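Local coordinates for protein pid-3 (PDB 7OCX) that takes part in piRNA biogenesis as a PETISCO subunit, pairing through its RNA recognition motif domain with that of TOFU-6, at residues B[28-33]-B[39-44]; B[51-56]-B[60-65]. All blocks are in the same frame, centred on the assembly; numbering follows the deposited sequence.

Interaction 1: residues B[28-33]-B[39-44]; sequences GIAQLL and NGITIT
Ile29 and Ala30 of helix 26-32 pack on Ile41 and Ile43 of strand 38-45 in an apolar helix-on-sheet contact, joining the first helix of the RNA recognition motif fold to the outermost strand, within this chain, of its sheet. The backbones stay well apart, the axes of the short segments approaching to 9.9 Å, and branched side chains span the gap. Ile41 does most of this. With its CG1 set anti to the carbonyl carbon (chi1 -59°) and the chain extended beyond it, CD1 rises to the helix. There Ile41 CD1 meets the branch methyl CG2 of Ile29 at 4.0 Å and CB of Ala30 at 4.1 Å. Ile41 CD1 also lies 3.8 Å from the backbone N of Ala30, a plain van der Waals approach. The other branch of Ile29 runs on to the more exposed end, where its CD1 lies 4.1 Å from CG1 of Ile43. Ala49 of the neighbouring strand touches both Ile29 and Ile41, and Phe27 of the second copy of this protein packs on Ala30 and Ile41. With only aliphatic carbons meeting between the side chains, the contact holds by dispersion and burial of apolar surface, without directional bonds.

Interaction 2: residues B[51-56]-B[60-65]; sequences VALENK and YQAVQD
The carbonyl oxygen of Lys56 accepts the backbone N-H of Tyr60 at 2.9 Å between Lys56 O and Tyr60 N, a nearly straight bond of 161° at hydrogen. It is an i to i+4 bond in the first turn of helix 56-66, the second helix of the RNA recognition motif fold, and it lies just after the chain leaves strand 48-53. CB of Tyr60 also comes close to the same oxygen, at 3.5 Å from Lys56 O, while the ring leads away from 51-56. Asn55 takes the N-cap position, its OD1 accepting the backbone N-H of Gln58 and so satisfying one of the amides that the helix start leaves without a carbonyl partner. This end of the helix also faces TOFU-6: Lys56 NZ forms a salt bridge with Asp30 of the TOFU-6 chain, and Asn55 ND2 and Gln61 NE2 each bond a backbone oxygen there. On the inner side the contact turns apolar. Leu15 of the central strand 14-18 touches both Leu53 and Ala62. CG of Leu53 lies beside its backbone N, and a trans second torsion (chi2 -178°) sends the CD1 branch, rather than CD2, to the helix, where Leu53 CD1 rests 3.9 Å from Ala62 CB.

Interactions 1 and 2 place the two helices of the domain against one sheet, their centres about 12 Å apart, each using one of two neighbouring strands, 38-45 and 48-53. The strands are joined where Asn39 N lies 2.8 Å from Ala52 O, at a classic beta bulge in which Asn39 and Gly40 both face Ala52. Beside the bulge, Asn39 ND2 is 2.8 Å from Glu54 OE1, a probable hydrogen bond. Separately, the end of 28-33 packs on strand 48-53, with Leu33 CD1 3.8 Å from Val51 CG1. The two contacts border different interfaces: 28-33 and 39-44 meet the second copy of this protein, 51-56 and 60-65 meet TOFU-6.

Interaction 1: residues B[28-33]-B[39-44]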
loop_
_atom_site.group_PDB
_atom_site.type_symbol
_atom_site.label_atom_id
_atom_site.label_comp_id
_atom_site.label_asym_id
_atom_site.label_seq_id
_atom_site.Cartn_x
_atom_site.Cartn_y
_atom_site.Cartn_z
ATOM N N GLY B 28 -6.853 -0.742 -4.481
ATOM C CA GLY B 28 -5.554 -1.206 -4.932
ATOM C C GLY B 28 -4.698 -0.081 -5.487
ATOM O O GLY B 28 -3.477 -0.084 -5.309
ATOM N N ILE B 29 -5.328 0.882 -6.163
ATOM C CA ILE B 29 -4.622 2.068 -6.643
ATOM C C ILE B 29 -4.115 2.873 -5.457
ATOM O O ILE B 29 -2.959 3.305 -5.428
ATOM C CB ILE B 29 -5.547 2.889 -7.561
ATOM C CG1 ILE B 29 -5.900 2.090 -8.825
ATOM C CG2 ILE B 29 -4.894 4.236 -7.916
ATOM C CD1 ILE B 29 -7.028 2.671 -9.600
ATOM N N ALA B 30 -4.940 3.024 -4.417
ATOM C CA ALA B 30 -4.464 3.700 -3.211
ATOM C C ALA B 30 -3.274 2.978 -2.592
ATOM O O ALA B 30 -2.347 3.621 -2.069
ATOM C CB ALA B 30 -5.608 3.843 -2.212
ATOM N N GLN B 31 -3.286 1.636 -2.607
ATOM C CA GLN B 31 -2.180 0.866 -2.058
ATOM C C GLN B 31 -0.877 1.131 -2.819
ATOM O O GLN B 31 0.205 1.133 -2.218
ATOM C CB GLN B 31 -2.533 -0.629 -2.040
ATOM C CG GLN B 31 -3.663 -0.978 -1.030
ATOM C CD GLN B 31 -4.086 -2.436 -1.127
ATOM O OE1 GLN B 31 -4.255 -2.958 -2.227
ATOM N NE2 GLN B 31 -4.372 -3.061 0.013
ATOM N N LEU B 32 -0.954 1.364 -4.130
ATOM C CA LEU B 32 0.245 1.712 -4.900
ATOM C C LEU B 32 0.905 2.992 -4.387
ATOM O O LEU B 32 2.132 3.175 -4.520
ATOM C CB LEU B 32 -0.094 1.889 -6.376
ATOM C CG LEU B 32 -0.608 0.696 -7.186
ATOM C CD1 LEU B 32 -1.013 1.176 -8.583
ATOM C CD2 LEU B 32 0.464 -0.349 -7.205
ATOM N N LEU B 33 0.108 3.893 -3.809
ATOM C CA LEU B 33 0.555 5.212 -3.393
ATOM C C LEU B 33 0.888 5.310 -1.914
ATOM O O LEU B 33 1.147 6.426 -1.429
ATOM C CB LEU B 33 -0.521 6.252 -3.741
ATOM C CG LEU B 33 -0.792 6.375 -5.230
ATOM C CD1 LEU B 33 -2.074 7.170 -5.510
ATOM C CD2 LEU B 33 0.366 7.066 -5.992
ATOM N N ASN B 39 -7.538 11.033 -0.916
ATOM C CA ASN B 39 -8.881 11.482 -0.585
ATOM C C ASN B 39 -9.912 11.155 -1.644
ATOM O O ASN B 39 -11.113 11.265 -1.380
ATOM C CB ASN B 39 -8.881 12.985 -0.357
ATOM C CG ASN B 39 -8.162 13.358 0.890
ATOM O OD1 ASN B 39 -8.234 12.640 1.894
ATOM N ND2 ASN B 39 -7.443 14.466 0.851
ATOM N N GLY B 40 -9.491 10.777 -2.836
ATOM C CA GLY B 40 -10.467 10.436 -3.845
ATOM C C GLY B 40 -9.783 9.845 -5.049
ATOM O O GLY B 40 -8.635 10.178 -5.333
ATOM N N ILE B 41 -10.454 8.945 -5.744
ATOM C CA ILE B 41 -9.896 8.339 -6.942
ATOM C C ILE B 41 -10.990 8.259 -7.989
ATOM O O ILE B 41 -12.084 7.760 -7.711
ATOM C CB ILE B 41 -9.317 6.932 -6.692
ATOM C CG1 ILE B 41 -8.214 6.986 -5.639
ATOM C CG2 ILE B 41 -8.832 6.363 -8.020
ATOM C CD1 ILE B 41 -7.619 5.615 -5.281
ATOM N N THR B 42 -10.678 8.721 -9.198
ATOM C CA THR B 42 -11.548 8.573 -10.356
ATOM C C THR B 42 -10.853 7.677 -11.376
ATOM O O THR B 42 -9.831 8.058 -11.952
ATOM C CB THR B 42 -11.883 9.928 -10.967
ATOM O OG1 THR B 42 -12.538 10.749 -9.994
ATOM C CG2 THR B 42 -12.793 9.760 -12.156
ATOM N N ILE B 43 -11.411 6.492 -11.600
ATOM C CA ILE B 43 -10.867 5.593 -12.605
ATOM C C ILE B 43 -11.180 6.142 -13.989
ATOM O O ILE B 43 -12.286 6.645 -14.253
ATOM C CB ILE B 43 -11.429 4.177 -12.388
ATOM C CG1 ILE B 43 -10.739 3.547 -11.168
ATOM C CG2 ILE B 43 -11.210 3.291 -13.598
ATOM C CD1 ILE B 43 -11.252 2.175 -10.766
ATOM N N THR B 44 -10.185 6.093 -14.868
ATOM C CA THR B 44 -10.286 6.637 -16.219
ATOM C C THR B 44 -10.001 5.571 -17.262
ATOM O O THR B 44 -9.966 5.876 -18.456
ATOM C CB THR B 44 -9.314 7.806 -16.399
ATOM O OG1 THR B 44 -7.971 7.325 -16.299
ATOM C CG2 THR B 44 -9.566 8.866 -15.341
#

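Interaction 2: residues B[51-56]-B[60-65]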
loop_
_atom_site.group_PDB
_atom_site.type_symbol
_atom_site.label_atom_id
_atom_site.label_comp_id
_atom_site.label_asym_id
_atom_site.label_seq_id
_atom_site.Cartn_x
_atom_site.Cartn_y
_atom_site.Cartn_z
ATOM N N VAL B 51 -6.081 10.860 -9.234
ATOM C CA VAL B 51 -6.087 10.667 -7.784
ATOM C C VAL B 51 -5.953 12.021 -7.118
ATOM O O VAL B 51 -5.092 12.816 -7.502
ATOM C CB VAL B 51 -4.943 9.740 -7.326
ATOM C CG1 VAL B 51 -4.916 9.632 -5.823
ATOM C CG2 VAL B 51 -5.067 8.419 -8.022
ATOM N N ALA B 52 -6.780 12.275 -6.113
ATOM C CA ALA B 52 -6.626 13.454 -5.272
ATOM C C ALA B 52 -5.907 13.029 -3.997
ATOM O O ALA B 52 -6.394 12.160 -3.269
ATOM C CB ALA B 52 -7.977 14.095 -4.961
ATOM N N LEU B 53 -4.722 13.582 -3.778
ATOM C CA LEU B 53 -3.962 13.417 -2.554
ATOM C C LEU B 53 -4.230 14.611 -1.653
ATOM O O LEU B 53 -4.915 15.559 -2.027
ATOM C CB LEU B 53 -2.472 13.256 -2.848
ATOM C CG LEU B 53 -1.959 12.117 -3.732
ATOM C CD1 LEU B 53 -0.461 12.196 -3.798
ATOM C CD2 LEU B 53 -2.413 10.784 -3.151
ATOM N N GLU B 54 -3.655 14.592 -0.462
ATOM C CA GLU B 54 -3.989 15.614 0.527
ATOM C C GLU B 54 -3.556 17.013 0.076
ATOM O O GLU B 54 -4.270 17.994 0.312
ATOM C CB GLU B 54 -3.331 15.238 1.861
ATOM C CG GLU B 54 -3.579 16.167 3.042
ATOM C CD GLU B 54 -5.042 16.333 3.370
ATOM O OE1 GLU B 54 -5.860 15.496 2.923
ATOM O OE2 GLU B 54 -5.376 17.298 4.096
ATOM N N ASN B 55 -2.398 17.129 -0.571
ATOM C CA ASN B 55 -1.887 18.452 -0.923
ATOM C C ASN B 55 -0.778 18.326 -1.957
ATOM O O ASN B 55 -0.367 17.223 -2.344
ATOM C CB ASN B 55 -1.404 19.198 0.335
ATOM C CG ASN B 55 -0.264 18.471 1.050
ATOM O OD1 ASN B 55 0.719 18.072 0.422
ATOM N ND2 ASN B 55 -0.411 18.270 2.368
ATOM N N LYS B 56 -0.287 19.487 -2.392
ATOM C CA LYS B 56 0.653 19.545 -3.499
ATOM C C LYS B 56 2.006 18.970 -3.115
ATOM O O LYS B 56 2.746 18.500 -3.983
ATOM C CB LYS B 56 0.811 20.989 -3.966
ATOM C CG LYS B 56 1.292 21.939 -2.876
ATOM C CD LYS B 56 1.288 23.409 -3.298
ATOM C CE LYS B 56 1.801 24.322 -2.180
ATOM N NZ LYS B 56 1.711 25.764 -2.539
ATOM N N TYR B 60 3.885 16.098 -5.211
ATOM C CA TYR B 60 5.268 16.195 -5.661
ATOM C C TYR B 60 6.062 14.942 -5.295
ATOM O O TYR B 60 6.800 14.391 -6.125
ATOM C CB TYR B 60 5.908 17.443 -5.062
ATOM C CG TYR B 60 7.347 17.647 -5.452
ATOM C CD1 TYR B 60 7.690 18.290 -6.636
ATOM C CD2 TYR B 60 8.374 17.140 -4.653
ATOM C CE1 TYR B 60 9.018 18.470 -6.987
ATOM C CE2 TYR B 60 9.692 17.304 -5.002
ATOM C CZ TYR B 60 10.015 17.964 -6.178
ATOM O OH TYR B 60 11.324 18.136 -6.544
ATOM N N GLN B 61 5.936 14.489 -4.049
ATOM C CA GLN B 61 6.690 13.320 -3.594
ATOM C C GLN B 61 6.206 12.026 -4.246
ATOM O O GLN B 61 7.015 11.130 -4.530
ATOM C CB GLN B 61 6.592 13.204 -2.069
ATOM C CG GLN B 61 7.197 14.418 -1.360
ATOM C CD GLN B 61 6.887 14.427 0.125
ATOM O OE1 GLN B 61 7.668 13.941 0.937
ATOM N NE2 GLN B 61 5.763 15.027 0.477
ATOM N N ALA B 62 4.898 11.906 -4.486
ATOM C CA ALA B 62 4.384 10.705 -5.137
ATOM C C ALA B 62 4.906 10.592 -6.559
ATOM O O ALA B 62 5.240 9.500 -7.018
ATOM C CB ALA B 62 2.853 10.698 -5.137
ATOM N N VAL B 63 4.951 11.704 -7.294
ATOM C CA VAL B 63 5.553 11.657 -8.624
ATOM C C VAL B 63 7.002 11.193 -8.533
ATOM O O VAL B 63 7.439 10.296 -9.270
ATOM C CB VAL B 63 5.442 13.031 -9.316
ATOM C CG1 VAL B 63 6.197 13.011 -10.656
ATOM C CG2 VAL B 63 3.982 13.424 -9.511
ATOM N N GLN B 64 7.766 11.776 -7.608
ATOM C CA GLN B 64 9.173 11.411 -7.490
ATOM C C GLN B 64 9.323 9.946 -7.108
ATOM O O GLN B 64 10.197 9.251 -7.636
ATOM C CB GLN B 64 9.837 12.347 -6.480
ATOM C CG GLN B 64 11.261 12.045 -6.043
ATOM C CD GLN B 64 11.831 13.163 -5.155
ATOM O OE1 GLN B 64 11.751 13.096 -3.925
ATOM N NE2 GLN B 64 12.375 14.202 -5.780
ATOM N N ASP B 65 8.463 9.450 -6.205
ATOM C CA ASP B 65 8.621 8.080 -5.726
ATOM C C ASP B 65 8.207 7.049 -6.773
ATOM O O ASP B 65 8.762 5.939 -6.809
ATOM C CB ASP B 65 7.773 7.808 -4.478
ATOM C CG ASP B 65 8.297 8.457 -3.213
ATOM O OD1 ASP B 65 9.367 9.084 -3.237
ATOM O OD2 ASP B 65 7.580 8.314 -2.176
#